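Local coordinates for protein phosphoribosylaminoimidazole carboxylase, ATPase subunit (Thermotoga maritima, PDB 3AX6) that probably catalyses the ATP-dependent carboxylation of 5-aminoimidazole ribonucleotide by bicarbonate to N5-carboxyaminoimidazole ribonucleotide, a step of de novo purine synthesis, at residues G24-V29 with A42-V47; T77-Y82 with S91-E96; A183-G188 with I285-L290; A191-V196 with G291-L296; D208-P213 with A299-L304. All coordinates share one frame; numbering follows the deposited sequence.

Contact 1. Residues G24-V29 with A42-V47; sequences GFYVIV and ADEQIV
Y26 lies against D43 and E44, meeting each acid with a different part. CG stands anti to the backbone N (chi1 -172°), which swings the ring along the neighbouring chain and against D43. There D43 CB sits over one face, 3.4 Å from Y26 CZ, in a CH-pi contact displaced toward the rim, and the D43 carboxylate stacks on the ring with its plane turned only 18° from it. The phenol oxygen continues to E44, where Y26 OH donates to OE2 from the ring edge; at 2.5 Å this bond is very short and its exact length doubtful. V27 N makes an almost straight bond to D43 OD2 (2.9 Å), on the anti side and tilted out of the carboxylate plane, and K21 of helix 11-22 forms a salt bridge with the same oxygen. Parallel pairing follows, with V29 N bound to E44 O at 2.9 Å and I46 N to V29 O at 2.7 Å. I28 CD1 presses tightly on I46 CG1 (3.3 Å), while A42 CB touches both V27 CG1 and V29 CG2 at 3.7 Å. With helix 37-41 between them these strands make a beta-alpha-beta unit of the Rossmann-like preATP-grasp domain, strand 44-47 being outermost in this chain's parallel sheet. An alanine in place of Y26 would probably leave the E44 carboxylate without its phenol donor and take away the ring face on which D43 rests. Two acids, one stacked on the tyrosine and one bonded to its hydroxyl, thus hold the entry to strand 44-47, K21 probably offsetting the charge of D43.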
# COMPACT_ATOMS: atom_id res chain seq x y z
N GLY A 24 11.69 -2.99 -6.22
CA GLY A 24 12.45 -3.68 -7.25
C GLY A 24 13.37 -4.80 -6.79
O GLY A 24 14.30 -5.18 -7.50
N PHE A 25 13.12 -5.35 -5.61
CA PHE A 25 13.96 -6.42 -5.13
C PHE A 25 13.36 -7.80 -5.36
O PHE A 25 12.15 -7.95 -5.52
CB PHE A 25 14.24 -6.22 -3.64
CG PHE A 25 15.05 -5.00 -3.34
CD1 PHE A 25 16.37 -4.90 -3.77
CD2 PHE A 25 14.50 -3.93 -2.64
CE1 PHE A 25 17.13 -3.77 -3.51
CE2 PHE A 25 15.25 -2.79 -2.38
CZ PHE A 25 16.57 -2.71 -2.81
N TYR A 26 14.23 -8.80 -5.37
CA TYR A 26 13.81 -10.18 -5.56
C TYR A 26 13.72 -10.74 -4.15
O TYR A 26 14.66 -10.57 -3.37
CB TYR A 26 14.86 -10.94 -6.36
CG TYR A 26 14.46 -12.33 -6.77
CD1 TYR A 26 13.76 -12.54 -7.96
CD2 TYR A 26 14.79 -13.44 -6.00
CE1 TYR A 26 13.40 -13.82 -8.37
CE2 TYR A 26 14.44 -14.73 -6.40
CZ TYR A 26 13.75 -14.91 -7.59
OH TYR A 26 13.42 -16.17 -8.02
N VAL A 27 12.62 -11.40 -3.81
CA VAL A 27 12.48 -11.94 -2.46
C VAL A 27 12.25 -13.44 -2.37
O VAL A 27 11.41 -14.01 -3.06
CB VAL A 27 11.35 -11.26 -1.67
CG1 VAL A 27 10.04 -11.38 -2.44
CG2 VAL A 27 11.20 -11.92 -0.30
N ILE A 28 13.01 -14.06 -1.48
CA ILE A 28 12.91 -15.48 -1.23
C ILE A 28 12.51 -15.61 0.25
O ILE A 28 13.21 -15.12 1.13
CB ILE A 28 14.27 -16.20 -1.56
CG1 ILE A 28 14.48 -17.41 -0.65
CG2 ILE A 28 15.42 -15.22 -1.46
CD1 ILE A 28 13.52 -18.55 -0.90
N VAL A 29 11.36 -16.25 0.48
CA VAL A 29 10.82 -16.46 1.83
C VAL A 29 11.05 -17.87 2.39
O VAL A 29 10.95 -18.86 1.67
CB VAL A 29 9.27 -16.17 1.84
CG1 VAL A 29 8.65 -16.67 3.13
CG2 VAL A 29 9.01 -14.68 1.68
N ALA A 42 5.79 -13.77 -2.79
CA ALA A 42 7.23 -13.64 -2.95
C ALA A 42 7.60 -14.29 -4.29
O ALA A 42 6.71 -14.72 -5.03
CB ALA A 42 7.95 -14.35 -1.80
N ASP A 43 8.89 -14.35 -4.59
CA ASP A 43 9.34 -14.95 -5.84
C ASP A 43 9.57 -16.45 -5.65
O ASP A 43 9.33 -17.25 -6.55
CB ASP A 43 10.64 -14.28 -6.29
CG ASP A 43 10.45 -12.83 -6.65
OD1 ASP A 43 10.12 -12.55 -7.83
OD2 ASP A 43 10.61 -11.97 -5.76
N GLU A 44 10.03 -16.82 -4.46
CA GLU A 44 10.30 -18.21 -4.10
C GLU A 44 10.10 -18.40 -2.61
O GLU A 44 10.15 -17.44 -1.84
CB GLU A 44 11.75 -18.57 -4.40
CG GLU A 44 12.18 -18.54 -5.85
CD GLU A 44 13.66 -18.79 -5.97
OE1 GLU A 44 14.16 -19.71 -5.29
OE2 GLU A 44 14.34 -18.07 -6.73
N GLN A 45 9.88 -19.65 -2.21
CA GLN A 45 9.73 -19.99 -0.81
C GLN A 45 10.50 -21.27 -0.56
O GLN A 45 10.51 -22.16 -1.40
CB GLN A 45 8.28 -20.21 -0.39
CG GLN A 45 8.18 -20.35 1.14
CD GLN A 45 6.81 -20.76 1.65
OE1 GLN A 45 5.78 -20.22 1.25
NE2 GLN A 45 6.80 -21.72 2.57
N ILE A 46 11.16 -21.33 0.59
CA ILE A 46 11.89 -22.52 0.98
C ILE A 46 11.05 -23.08 2.12
O ILE A 46 10.90 -22.43 3.15
CB ILE A 46 13.30 -22.18 1.52
CG1 ILE A 46 14.14 -21.54 0.42
CG2 ILE A 46 13.99 -23.44 2.03
CD1 ILE A 46 15.52 -21.07 0.88
N VAL A 47 10.48 -24.26 1.91
CA VAL A 47 9.65 -24.88 2.93
C VAL A 47 10.57 -25.48 3.98
O VAL A 47 11.18 -26.52 3.75
CB VAL A 47 8.77 -25.99 2.33
CG1 VAL A 47 7.70 -26.41 3.34
CG2 VAL A 47 8.15 -25.50 1.03

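Contact 2. Residues T77-Y82 with S91-E96; sequences TLKKLY and SPYTLE
P92 wedges between L78, K79 and Y82, joining helices 75-83 and 92-99 of the Rossmann-like preATP-grasp domain, whose short segments run roughly antiparallel at 147°. The pyrrolidine spreads its carbons over the first helix: CG meets L78 CB at 3.7 Å, CB lies beside the K79 backbone, and CD reaches Y82 CD2 at 3.6 Å. K79 leaves its helix with CG trans to N (chi1 -177°) and passes Y93 at about a right angle, its CG 3.6 Å from Y93 CZ. Bends at its last two torsions then carry NZ to E96 OE2 for a salt bridge of 3.0 Å, whose hydrogen bond is weak. The Y82 and Y93 rings meet obliquely, with planes 70° apart. In the second shell, Y93 OH is hydrogen-bonded to N83 and E96 OE2 accepts from Q76, so both groups that flank K79 are steadied from helix 75-83 itself. L78 also packs on I56 of helix 53-61 and I88 of strand 87-88. S91 is the N-cap of the second helix: its OG accepts from Y93 N, lies over one face of the Y82 ring, and shares a water with Y82 OH, 2.9 Å from OG and 3.0 Å from that phenol oxygen.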
# COMPACT_ATOMS: atom_id res chain seq x y z
N THR A 77 22.95 -20.03 14.28
CA THR A 77 23.45 -20.32 12.94
C THR A 77 23.60 -18.99 12.20
O THR A 77 24.51 -18.82 11.38
CB THR A 77 22.51 -21.26 12.15
OG1 THR A 77 23.08 -21.53 10.86
CG2 THR A 77 21.16 -20.62 11.93
N LEU A 78 22.71 -18.04 12.48
CA LEU A 78 22.78 -16.75 11.83
C LEU A 78 24.02 -16.00 12.26
O LEU A 78 24.66 -15.32 11.45
CB LEU A 78 21.53 -15.91 12.14
CG LEU A 78 20.28 -16.36 11.37
CD1 LEU A 78 19.06 -15.61 11.89
CD2 LEU A 78 20.49 -16.12 9.88
N LYS A 79 24.38 -16.13 13.53
CA LYS A 79 25.57 -15.48 14.06
C LYS A 79 26.77 -16.04 13.32
O LYS A 79 27.71 -15.31 12.99
CB LYS A 79 25.71 -15.76 15.56
CG LYS A 79 26.89 -15.03 16.19
CD LYS A 79 27.13 -15.43 17.65
CE LYS A 79 26.02 -14.94 18.58
NZ LYS A 79 24.71 -15.61 18.32
N LYS A 80 26.75 -17.34 13.07
CA LYS A 80 27.83 -17.99 12.35
C LYS A 80 28.00 -17.34 10.97
O LYS A 80 29.08 -16.86 10.62
CB LYS A 80 27.52 -19.49 12.21
CG LYS A 80 28.48 -20.28 11.33
CD LYS A 80 28.25 -21.78 11.47
CE LYS A 80 29.18 -22.59 10.57
NZ LYS A 80 28.88 -22.39 9.12
N LEU A 81 26.91 -17.31 10.22
CA LEU A 81 26.90 -16.73 8.88
C LEU A 81 27.25 -15.25 8.91
O LEU A 81 27.94 -14.75 8.02
CB LEU A 81 25.53 -16.92 8.25
CG LEU A 81 25.18 -18.39 8.05
CD1 LEU A 81 23.68 -18.55 8.03
CD2 LEU A 81 25.84 -18.91 6.76
N TYR A 82 26.78 -14.55 9.94
CA TYR A 82 27.06 -13.14 10.06
C TYR A 82 28.56 -12.91 10.27
O TYR A 82 29.11 -11.91 9.80
CB TYR A 82 26.27 -12.55 11.23
CG TYR A 82 26.63 -11.13 11.58
CD1 TYR A 82 27.66 -10.84 12.48
CD2 TYR A 82 25.92 -10.06 11.04
CE1 TYR A 82 27.96 -9.53 12.84
CE2 TYR A 82 26.21 -8.74 11.39
CZ TYR A 82 27.23 -8.49 12.30
OH TYR A 82 27.49 -7.19 12.69
N SER A 91 21.31 -7.52 13.11
CA SER A 91 22.36 -8.47 13.45
C SER A 91 21.88 -9.53 14.42
O SER A 91 21.05 -9.27 15.29
CB SER A 91 23.55 -7.74 14.07
OG SER A 91 24.42 -8.68 14.68
N PRO A 92 22.40 -10.77 14.28
CA PRO A 92 22.04 -11.88 15.16
C PRO A 92 22.44 -11.52 16.59
O PRO A 92 21.85 -11.99 17.56
CB PRO A 92 22.87 -13.03 14.60
CG PRO A 92 23.02 -12.68 13.17
CD PRO A 92 23.32 -11.22 13.23
N TYR A 93 23.47 -10.68 16.70
CA TYR A 93 23.97 -10.22 17.99
C TYR A 93 22.93 -9.33 18.66
O TYR A 93 22.73 -9.39 19.87
CB TYR A 93 25.29 -9.46 17.79
CG TYR A 93 26.48 -10.36 17.58
CD1 TYR A 93 27.03 -11.06 18.64
CD2 TYR A 93 27.02 -10.54 16.31
CE1 TYR A 93 28.11 -11.93 18.46
CE2 TYR A 93 28.10 -11.41 16.10
CZ TYR A 93 28.63 -12.10 17.19
OH TYR A 93 29.68 -12.98 17.01
N THR A 94 22.27 -8.49 17.86
CA THR A 94 21.23 -7.61 18.40
C THR A 94 20.07 -8.50 18.81
O THR A 94 19.54 -8.39 19.92
CB THR A 94 20.73 -6.60 17.34
OG1 THR A 94 21.78 -5.70 17.00
CG2 THR A 94 19.55 -5.82 17.89
N LEU A 95 19.68 -9.40 17.91
CA LEU A 95 18.60 -10.32 18.18
C LEU A 95 18.91 -11.09 19.47
O LEU A 95 18.02 -11.31 20.31
CB LEU A 95 18.45 -11.29 17.01
CG LEU A 95 17.28 -12.28 17.04
CD1 LEU A 95 15.97 -11.52 17.28
CD2 LEU A 95 17.22 -13.05 15.74
N GLU A 96 20.17 -11.46 19.64
CA GLU A 96 20.62 -12.20 20.82
C GLU A 96 20.42 -11.39 22.10
O GLU A 96 19.99 -11.92 23.13
CB GLU A 96 22.09 -12.58 20.65
CG GLU A 96 22.62 -13.54 21.69
CD GLU A 96 24.03 -14.00 21.36
OE1 GLU A 96 24.90 -13.13 21.19
OE2 GLU A 96 24.26 -15.23 21.28
O HOH W 1 26.39 -6.70 15.47

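Contact 3. Residues A183-G188 with I285-L290; sequences ARNEKG and IMNLPL
N287 pushes its amide oxygen into the turn formed by E186 and K187, where two consecutive backbone N-H groups grip it. The two donors use OD1 differently. K187 N, at 3.0 Å, lies in the carbonyl plane on a lone pair, whereas E186 N, at 2.9 Å, comes from above that plane, 42° out of it. The N287 side chain reaches them with chi1 at -150°, short of fully anti to its backbone N, and its carbonyl also rests near E186 CB. K187 crosses N287 at about a right angle, so that its aliphatic part, through CG, runs by N287 ND2 at 3.6 Å. From there the lysine continues to a water that donates to N287 O (2.8 Å) and accepts a weak bond from K187 NZ. N287 has positive phi and is the C-prime residue of a Schellman motif that ends helix 277-285, while E186 and K187 belong to the hairpin turn between strands 174-184 and 190-198. The contact therefore fastens a helix end to a beta-hairpin tip. On the other flank, N185 and L290 slide past each other in opposite directions, and the L290 methyl CD2 packs on A183, coming 3.7 Å from A183 O and 4.4 Å from A183 CB. Q280 of the same helix touches both A183 and L290. The outer end of E186 is held away from N287 by a salt bridge to K87, and K187 and P289 pack on E320 of the second subunit.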
# COMPACT_ATOMS: atom_id res chain seq x y z
N ALA A 183 14.04 3.58 12.74
CA ALA A 183 14.84 2.82 11.80
C ALA A 183 16.23 3.40 11.71
O ALA A 183 16.43 4.61 11.89
CB ALA A 183 14.18 2.83 10.43
N ARG A 184 17.20 2.54 11.42
CA ARG A 184 18.58 2.98 11.30
C ARG A 184 19.31 2.19 10.21
O ARG A 184 19.09 0.98 10.06
CB ARG A 184 19.30 2.81 12.65
CG ARG A 184 20.77 3.23 12.65
CD ARG A 184 21.36 3.15 14.06
NE ARG A 184 22.78 3.51 14.12
CZ ARG A 184 23.77 2.77 13.63
NH1 ARG A 184 23.52 1.62 13.02
NH2 ARG A 184 25.03 3.18 13.75
N ASN A 185 20.15 2.91 9.48
CA ASN A 185 21.00 2.40 8.38
C ASN A 185 22.31 1.92 8.95
O ASN A 185 22.63 2.19 10.11
CB ASN A 185 21.38 3.54 7.43
CG ASN A 185 20.47 3.64 6.27
OD1 ASN A 185 20.60 4.55 5.45
ND2 ASN A 185 19.53 2.70 6.18
N GLU A 186 23.10 1.24 8.13
CA GLU A 186 24.41 0.80 8.57
C GLU A 186 25.29 2.05 8.51
O GLU A 186 26.27 2.17 9.24
CB GLU A 186 24.96 -0.30 7.67
CG GLU A 186 26.18 -0.99 8.25
CD GLU A 186 26.38 -2.39 7.69
OE1 GLU A 186 27.27 -3.11 8.20
OE2 GLU A 186 25.66 -2.76 6.75
N LYS A 187 24.91 2.99 7.64
CA LYS A 187 25.63 4.25 7.48
C LYS A 187 25.45 5.11 8.72
O LYS A 187 26.19 6.06 8.95
CB LYS A 187 25.10 5.03 6.26
CG LYS A 187 25.68 4.62 4.91
CD LYS A 187 24.99 5.37 3.78
CE LYS A 187 25.79 5.33 2.49
NZ LYS A 187 26.12 3.94 2.07
N GLY A 188 24.43 4.79 9.51
CA GLY A 188 24.18 5.55 10.72
C GLY A 188 23.01 6.51 10.65
O GLY A 188 22.67 7.15 11.64
N ILE A 285 17.64 -2.01 5.85
CA ILE A 285 18.48 -3.20 5.69
C ILE A 285 19.26 -3.20 4.38
O ILE A 285 20.24 -3.94 4.23
CB ILE A 285 17.67 -4.50 5.81
CG1 ILE A 285 16.77 -4.69 4.58
CG2 ILE A 285 16.85 -4.47 7.09
CD1 ILE A 285 16.02 -6.01 4.58
N MSE A 286 18.83 -2.37 3.43
CA MSE A 286 19.53 -2.27 2.15
C MSE A 286 20.48 -1.07 2.16
O MSE A 286 21.03 -0.69 1.14
CB MSE A 286 18.54 -2.13 0.98
CG MSE A 286 17.60 -3.31 0.78
SE MSE A 286 18.51 -5.01 0.76
CE MSE A 286 19.61 -4.74 -0.78
N ASN A 287 20.65 -0.48 3.34
CA ASN A 287 21.52 0.68 3.52
C ASN A 287 21.27 1.76 2.48
O ASN A 287 22.20 2.28 1.86
CB ASN A 287 22.99 0.24 3.50
CG ASN A 287 23.89 1.13 4.36
OD1 ASN A 287 23.44 1.72 5.34
ND2 ASN A 287 25.16 1.22 4.00
N LEU A 288 20.00 2.08 2.28
CA LEU A 288 19.56 3.11 1.35
C LEU A 288 19.07 4.29 2.19
O LEU A 288 18.81 4.14 3.38
CB LEU A 288 18.40 2.59 0.50
CG LEU A 288 18.68 1.43 -0.45
CD1 LEU A 288 17.38 0.80 -0.90
CD2 LEU A 288 19.48 1.95 -1.63
N PRO A 289 18.96 5.49 1.57
CA PRO A 289 18.48 6.65 2.32
C PRO A 289 17.09 6.37 2.89
O PRO A 289 16.21 5.84 2.20
CB PRO A 289 18.47 7.75 1.25
CG PRO A 289 19.64 7.38 0.40
CD PRO A 289 19.50 5.88 0.26
N LEU A 290 16.91 6.70 4.16
CA LEU A 290 15.64 6.46 4.84
C LEU A 290 14.55 7.44 4.40
O LEU A 290 14.85 8.57 4.02
CB LEU A 290 15.85 6.54 6.36
CG LEU A 290 16.25 5.25 7.09
CD1 LEU A 290 17.08 4.36 6.19
CD2 LEU A 290 16.99 5.59 8.38
O HOH W 2 24.34 1.97 0.04

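Contact 4. Residues A191-V196 with G291-L296; sequences ACYPVV and GSTELL
T293 sets its methyl squarely on the Y193 ring: CG2 stands 3.5 Å from the centroid and 8° off the ring normal, a CH-pi contact over the middle of the face. T293 CB completes the close fit at 3.6 Å from Y193 CD1. With OG1 held between the backbone N and the carbonyl carbon (chi1 64°), the hydroxyl turns away from the ring and donates to C192 O at 2.7 Å, from above the carbonyl plane. One small side chain thus grips strand 190-198 by both its polar and its apolar branch. The strand belongs to the large antiparallel sheet of the ATP-grasp region, and the partner is the irregular connection from helix 277-285 to strand 299-305, which runs alongside it without beta pairing; in it S292 OG accepts from E294 N, forming an ST turn. Y193 OH, beyond the methyl, is fixed by T275 O. Replacing Y193 by an alanine would probably strip the T293 methyl of its platform and leave T275 O without this donor. Toward P194 and L295, both partly exposed, the packing is looser: P194 CG and L295 CB come no nearer than 4.0 Å, and P194 CD lies 3.8 Å from T293 O.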
# COMPACT_ATOMS: atom_id res chain seq x y z
N ALA A 191 15.87 7.41 11.52
CA ALA A 191 14.56 7.92 11.14
C ALA A 191 13.62 7.59 12.29
O ALA A 191 13.37 6.42 12.57
CB ALA A 191 14.09 7.24 9.85
N CYS A 192 13.09 8.60 12.95
CA CYS A 192 12.21 8.35 14.08
C CYS A 192 10.76 8.70 13.77
O CYS A 192 10.47 9.75 13.21
CB CYS A 192 12.70 9.13 15.31
SG CYS A 192 11.90 8.63 16.86
N TYR A 193 9.86 7.81 14.16
CA TYR A 193 8.43 7.99 13.93
C TYR A 193 7.77 8.67 15.11
O TYR A 193 8.39 8.88 16.15
CB TYR A 193 7.77 6.63 13.68
CG TYR A 193 7.97 6.13 12.27
CD1 TYR A 193 7.13 6.54 11.23
CD2 TYR A 193 9.03 5.28 11.96
CE1 TYR A 193 7.35 6.11 9.92
CE2 TYR A 193 9.25 4.86 10.66
CZ TYR A 193 8.41 5.27 9.65
OH TYR A 193 8.65 4.84 8.36
N PRO A 194 6.51 9.07 14.94
CA PRO A 194 5.85 9.71 16.08
C PRO A 194 5.71 8.67 17.20
O PRO A 194 5.77 7.46 16.95
CB PRO A 194 4.49 10.12 15.50
CG PRO A 194 4.80 10.35 14.05
CD PRO A 194 5.69 9.19 13.72
N VAL A 195 5.55 9.13 18.43
CA VAL A 195 5.37 8.19 19.52
C VAL A 195 3.87 7.91 19.53
O VAL A 195 3.07 8.82 19.29
CB VAL A 195 5.86 8.77 20.88
CG1 VAL A 195 6.14 10.25 20.75
CG2 VAL A 195 4.83 8.52 21.97
N VAL A 196 3.48 6.66 19.76
CA VAL A 196 2.06 6.33 19.79
C VAL A 196 1.61 5.85 21.16
O VAL A 196 2.44 5.48 22.00
CB VAL A 196 1.69 5.27 18.73
CG1 VAL A 196 1.95 5.82 17.35
CG2 VAL A 196 2.47 3.99 18.97
N GLY A 291 13.30 6.99 4.45
CA GLY A 291 12.19 7.85 4.06
C GLY A 291 11.58 8.67 5.17
O GLY A 291 11.66 8.33 6.35
N SER A 292 10.95 9.78 4.78
CA SER A 292 10.30 10.68 5.73
C SER A 292 9.30 9.99 6.65
O SER A 292 8.52 9.16 6.21
CB SER A 292 9.59 11.79 4.98
OG SER A 292 8.61 12.38 5.82
N THR A 293 9.30 10.36 7.93
CA THR A 293 8.36 9.76 8.87
C THR A 293 7.24 10.74 9.23
O THR A 293 6.58 10.56 10.26
CB THR A 293 9.04 9.36 10.19
OG1 THR A 293 9.53 10.54 10.84
CG2 THR A 293 10.18 8.37 9.94
N GLU A 294 7.04 11.77 8.41
CA GLU A 294 6.02 12.79 8.67
C GLU A 294 4.62 12.20 8.85
O GLU A 294 4.21 11.34 8.09
CB GLU A 294 6.01 13.83 7.54
CG GLU A 294 5.08 15.02 7.78
CD GLU A 294 5.04 16.01 6.61
OE1 GLU A 294 4.23 16.96 6.66
OE2 GLU A 294 5.82 15.84 5.64
N LEU A 295 3.92 12.65 9.89
CA LEU A 295 2.56 12.18 10.15
C LEU A 295 1.63 13.10 9.39
O LEU A 295 1.53 14.29 9.70
CB LEU A 295 2.25 12.24 11.65
CG LEU A 295 0.87 11.73 12.08
CD1 LEU A 295 0.78 10.23 11.91
CD2 LEU A 295 0.63 12.09 13.54
N LEU A 296 0.94 12.55 8.39
CA LEU A 296 0.03 13.32 7.56
C LEU A 296 -1.31 13.59 8.23
O LEU A 296 -1.95 14.61 7.98
CB LEU A 296 -0.20 12.60 6.23
CG LEU A 296 1.03 12.32 5.36
CD1 LEU A 296 0.61 11.49 4.15
CD2 LEU A 296 1.67 13.63 4.92

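Contact 5. Residues D208-P213 with A299-L304; sequences DTVIAP and AVMVNL
OG1 of T209 is only roughly opposite its backbone N (chi1 150°), while CG1 of V300 is fully so; these side chains lie side by side and point the same way, T209 OG1 and V300 CG1 3.9 Å apart. V302 CG2 approaches the same T209 OG1, also at 3.9 Å, and the hydroxyl adds a weak bond to M301 O. The backbones pair regularly. V210 and M301 form one hydrogen-bonded pair, with V210 N to M301 O at 2.9 Å, and A212 and A299 form another, in which A212 N to A299 O and A299 N to A212 O both measure 2.7 Å. Residues 209-212 and 299-304 thereby run antiparallel at 170°, so that the antiparallel sheet of the ATP-grasp region continues without a break into the C-terminal domain. One face of the pair carries T209, I211, V300 and V302, with V300 packed on helix 354-364; on the other, V210 CG2 and the selenomethionine methyl M301 CE meet loosely at 4.4 Å. D208, whose side chain is about 10 Å from the bound ADP, brings OD1 to 3.4 Å from N303 ND2, their carboxylate and amide planes 76° apart. N303 OD1 is taken by N264 ND2.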
# COMPACT_ATOMS: atom_id res chain seq x y z
N ASP A 208 -6.02 -4.05 22.69
CA ASP A 208 -4.90 -3.58 21.88
C ASP A 208 -5.41 -2.70 20.74
O ASP A 208 -5.98 -3.17 19.75
CB ASP A 208 -4.11 -4.79 21.34
CG ASP A 208 -2.68 -4.42 20.93
OD1 ASP A 208 -1.91 -5.35 20.59
OD2 ASP A 208 -2.33 -3.22 20.95
N THR A 209 -5.20 -1.40 20.91
CA THR A 209 -5.59 -0.37 19.96
C THR A 209 -4.55 0.76 20.09
O THR A 209 -4.26 1.21 21.20
CB THR A 209 -7.01 0.16 20.27
OG1 THR A 209 -7.13 1.52 19.86
CG2 THR A 209 -7.30 0.05 21.75
N VAL A 210 -3.99 1.19 18.97
CA VAL A 210 -2.98 2.24 18.97
C VAL A 210 -3.53 3.62 18.60
O VAL A 210 -4.37 3.74 17.70
CB VAL A 210 -1.82 1.87 18.00
CG1 VAL A 210 -0.78 2.98 17.94
CG2 VAL A 210 -1.18 0.57 18.44
N ILE A 211 -3.05 4.65 19.29
CA ILE A 211 -3.46 6.02 19.03
C ILE A 211 -2.26 6.81 18.55
O ILE A 211 -1.25 6.91 19.25
CB ILE A 211 -4.02 6.71 20.30
CG1 ILE A 211 -5.25 5.97 20.82
CG2 ILE A 211 -4.38 8.15 19.97
CD1 ILE A 211 -5.73 6.45 22.18
N ALA A 212 -2.36 7.37 17.35
CA ALA A 212 -1.26 8.14 16.78
C ALA A 212 -1.72 9.55 16.44
O ALA A 212 -2.66 9.73 15.67
CB ALA A 212 -0.74 7.45 15.51
N PRO A 213 -1.08 10.58 17.02
CA PRO A 213 0.04 10.48 17.96
C PRO A 213 -0.48 10.34 19.40
O PRO A 213 -1.62 10.70 19.69
CB PRO A 213 0.80 11.78 17.74
CG PRO A 213 -0.31 12.74 17.45
CD PRO A 213 -1.20 11.96 16.50
N ALA A 299 -4.29 9.05 13.63
CA ALA A 299 -4.89 7.76 13.34
C ALA A 299 -5.05 6.84 14.55
O ALA A 299 -4.29 6.89 15.51
CB ALA A 299 -4.06 7.05 12.27
N VAL A 300 -6.06 5.99 14.46
CA VAL A 300 -6.33 5.01 15.50
C VAL A 300 -6.44 3.66 14.81
O VAL A 300 -7.23 3.50 13.88
CB VAL A 300 -7.65 5.34 16.24
CG1 VAL A 300 -7.95 4.26 17.28
CG2 VAL A 300 -7.52 6.71 16.92
N MSE A 301 -5.60 2.72 15.22
CA MSE A 301 -5.61 1.38 14.64
C MSE A 301 -6.15 0.40 15.66
O MSE A 301 -5.79 0.47 16.85
CB MSE A 301 -4.21 0.95 14.22
CG MSE A 301 -4.17 -0.45 13.62
SE MSE A 301 -2.80 -1.58 14.38
CE MSE A 301 -3.69 -2.11 16.00
N VAL A 302 -7.00 -0.50 15.20
CA VAL A 302 -7.60 -1.52 16.06
C VAL A 302 -7.42 -2.89 15.43
O VAL A 302 -7.66 -3.08 14.23
CB VAL A 302 -9.13 -1.28 16.26
CG1 VAL A 302 -9.75 -2.44 17.03
CG2 VAL A 302 -9.38 0.02 17.00
N ASN A 303 -6.99 -3.86 16.23
CA ASN A 303 -6.78 -5.22 15.75
C ASN A 303 -8.09 -5.96 15.61
O ASN A 303 -9.00 -5.80 16.42
CB ASN A 303 -5.87 -6.01 16.70
CG ASN A 303 -4.43 -5.56 16.64
OD1 ASN A 303 -3.85 -5.46 15.56
ND2 ASN A 303 -3.84 -5.30 17.80
N LEU A 304 -8.20 -6.76 14.56
CA LEU A 304 -9.38 -7.56 14.35
C LEU A 304 -8.96 -8.98 14.71
O LEU A 304 -8.05 -9.53 14.09
CB LEU A 304 -9.82 -7.52 12.89
CG LEU A 304 -10.62 -6.31 12.42
CD1 LEU A 304 -11.01 -6.51 10.97
CD2 LEU A 304 -11.87 -6.16 13.27

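From the N terminus, contact 1 closes a short loop through helix 37-41, and contact 2 then closes another round strand 87-88; the two stand in series within the preATP-grasp domain and do not touch. Contacts 3, 4 and 5 open in turn on successive strands of the large antiparallel sheet and close in the same order between residues 285 and 304, so each crosses the other two. Contacts 3 and 4 meet through A183 and A191, and contact 4 reaches contact 5 through V196 and L295. F25 packs on M286 and L288, joining contact 1 to contact 3 and the N-terminal domain to the connection leading into the C-terminal domain.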